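Local coordinates for probable adhesion protein (Pseudomonas aeruginosa PAO1, PDB 6R3Z) that binds ferrous iron, manganese and nickel and probably acts as the periplasmic solute-binding protein of a metal-ion transport system, at residues K221-E226 with S241-Y246. Sequence-based numbering, arbitrary orientation.
Sequences KVIFSE and SGVKLY
The two aromatic rings, Phe224 and Tyr246, sit on the same side of the sheet. The CD1–CE1 side of the Phe224 ring lies obliquely against CB of Tyr246, with CD1 3.6 Å from that CB. The tyrosine ring, its CG anti to the carbonyl carbon (chi1 -59°), reaches back along this side until CE1 lies 3.8 Å from CG1 of Val222, also at a slant; the carbonyl O of Ile223 lies at the ring edge, near its plane. Helix 260-277 covers both rings, and the tyrosine OH is hydrogen-bonded to OE1 of Glu278. On the other side, CG2 of Ile223 meets CD1 of Leu245 at 3.7 Å, and the same leucine methyl touches OG of Ser225 at 3.4 Å, a hydroxyl hydrogen-bonded to OG of Ser247. Helix 234-241 packs over this layer. Between the layers run backbone hydrogen bonds of a parallel pair: Ile223 uses both its N, on Lys244 O, and its O, on Tyr246 N (2.9 Å, 169° at the hydrogen). Ser225 N continues the pattern to Tyr246 O (2.8 Å). With helix 234-241 as the crossover, this is a beta-alpha-beta unit closing one edge of the C-terminal lobe's parallel sheet, whose strand 220-226 runs toward metal-binding His177 and His250 in this family-9 solute-binding fold.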
loop_
_atom_site.group_PDB
_atom_site.type_symbol
_atom_site.label_atom_id
_atom_site.label_comp_id
_atom_site.label_asym_id
_atom_site.label_seq_id
_atom_site.Cartn_x
_atom_site.Cartn_y
_atom_site.Cartn_z
ATOM N N LYS A 221 17.103 -8.409 -13.870
ATOM C CA LYS A 221 16.542 -8.036 -15.169
ATOM C C LYS A 221 15.799 -6.709 -15.161
ATOM O O LYS A 221 15.882 -5.938 -16.129
ATOM C CB LYS A 221 15.653 -9.167 -15.727
ATOM C CG LYS A 221 16.371 -10.516 -15.925
ATOM C CD LYS A 221 17.477 -10.488 -16.993
ATOM C CE LYS A 221 18.256 -11.780 -17.047
ATOM N NZ LYS A 221 19.377 -11.703 -18.033
ATOM N N VAL A 222 15.006 -6.472 -14.107
ATOM C CA VAL A 222 14.176 -5.271 -14.029
ATOM C C VAL A 222 14.278 -4.610 -12.663
ATOM O O VAL A 222 14.542 -5.286 -11.666
ATOM C CB VAL A 222 12.683 -5.540 -14.410
ATOM C CG1 VAL A 222 12.550 -6.225 -15.773
ATOM C CG2 VAL A 222 11.948 -6.335 -13.333
ATOM N N ILE A 223 14.030 -3.291 -12.631
ATOM C CA ILE A 223 13.942 -2.522 -11.400
ATOM C C ILE A 223 12.623 -1.722 -11.429
ATOM O O ILE A 223 12.307 -1.086 -12.446
ATOM C CB ILE A 223 15.199 -1.664 -11.062
ATOM C CG1 ILE A 223 15.089 -1.040 -9.636
ATOM C CG2 ILE A 223 15.476 -0.599 -12.148
ATOM C CD1 ILE A 223 16.446 -0.724 -8.952
ATOM N N PHE A 224 11.856 -1.792 -10.330
ATOM C CA PHE A 224 10.627 -1.028 -10.161
ATOM C C PHE A 224 10.905 0.140 -9.234
ATOM O O PHE A 224 11.210 -0.067 -8.049
ATOM C CB PHE A 224 9.464 -1.885 -9.639
ATOM C CG PHE A 224 9.041 -2.997 -10.566
ATOM C CD1 PHE A 224 8.288 -2.729 -11.709
ATOM C CD2 PHE A 224 9.400 -4.315 -10.308
ATOM C CE1 PHE A 224 7.910 -3.759 -12.578
ATOM C CE2 PHE A 224 9.036 -5.344 -11.185
ATOM C CZ PHE A 224 8.263 -5.065 -12.301
ATOM N N SER A 225 10.853 1.365 -9.786
ATOM C CA SER A 225 11.070 2.596 -9.025
ATOM C C SER A 225 9.738 3.218 -8.546
ATOM O O SER A 225 8.659 2.711 -8.856
ATOM C CB SER A 225 11.917 3.596 -9.818
ATOM O OG SER A 225 11.217 4.078 -10.955
ATOM N N GLU A 226 9.825 4.315 -7.781
ATOM C CA GLU A 226 8.650 4.994 -7.232
ATOM C C GLU A 226 8.142 6.134 -8.089
ATOM O O GLU A 226 8.889 7.067 -8.385
ATOM C CB GLU A 226 8.980 5.567 -5.824
ATOM C CG GLU A 226 9.210 4.507 -4.752
ATOM C CD GLU A 226 7.969 3.673 -4.540
ATOM O OE1 GLU A 226 7.002 4.177 -3.921
ATOM O OE2 GLU A 226 7.937 2.542 -5.075
ATOM N N SER A 241 23.919 -0.075 -14.149
ATOM C CA SER A 241 23.585 -1.503 -14.097
ATOM C C SER A 241 23.082 -2.096 -15.422
ATOM O O SER A 241 23.235 -3.301 -15.637
ATOM C CB SER A 241 22.590 -1.782 -12.975
ATOM O OG SER A 241 21.319 -1.224 -13.274
ATOM N N GLY A 242 22.464 -1.270 -16.269
ATOM C CA GLY A 242 21.871 -1.710 -17.533
ATOM C C GLY A 242 20.519 -2.386 -17.344
ATOM O O GLY A 242 19.941 -2.922 -18.299
ATOM N N VAL A 243 20.006 -2.359 -16.099
ATOM C CA VAL A 243 18.738 -2.970 -15.699
ATOM C C VAL A 243 17.565 -2.120 -16.225
ATOM O O VAL A 243 17.583 -0.898 -16.059
ATOM C CB VAL A 243 18.729 -3.180 -14.153
ATOM C CG1 VAL A 243 17.380 -3.619 -13.639
ATOM C CG2 VAL A 243 19.794 -4.187 -13.729
ATOM N N LYS A 244 16.582 -2.764 -16.899
ATOM C CA LYS A 244 15.386 -2.107 -17.432
ATOM C C LYS A 244 14.550 -1.507 -16.290
ATOM O O LYS A 244 14.299 -2.172 -15.287
ATOM C CB LYS A 244 14.519 -3.077 -18.263
ATOM C CG LYS A 244 15.104 -3.446 -19.620
ATOM C CD LYS A 244 14.119 -4.297 -20.426
ATOM C CE LYS A 244 14.673 -4.708 -21.774
ATOM N NZ LYS A 244 13.727 -5.586 -22.516
ATOM N N LEU A 245 14.133 -0.256 -16.456
ATOM C CA LEU A 245 13.389 0.473 -15.446
ATOM C C LEU A 245 11.883 0.590 -15.740
ATOM O O LEU A 245 11.478 0.963 -16.845
ATOM C CB LEU A 245 14.014 1.878 -15.274
ATOM C CG LEU A 245 13.295 2.862 -14.342
ATOM C CD1 LEU A 245 13.497 2.486 -12.903
ATOM C CD2 LEU A 245 13.756 4.295 -14.606
ATOM N N TYR A 246 11.074 0.293 -14.714
ATOM C CA TYR A 246 9.624 0.449 -14.695
ATOM C C TYR A 246 9.307 1.177 -13.382
ATOM O O TYR A 246 10.157 1.208 -12.485
ATOM C CB TYR A 246 8.901 -0.909 -14.769
ATOM C CG TYR A 246 9.240 -1.703 -16.012
ATOM C CD1 TYR A 246 10.334 -2.562 -16.035
ATOM C CD2 TYR A 246 8.451 -1.618 -17.160
ATOM C CE1 TYR A 246 10.653 -3.302 -17.170
ATOM C CE2 TYR A 246 8.766 -2.357 -18.308
ATOM C CZ TYR A 246 9.880 -3.185 -18.309
ATOM O OH TYR A 246 10.240 -3.947 -19.393
#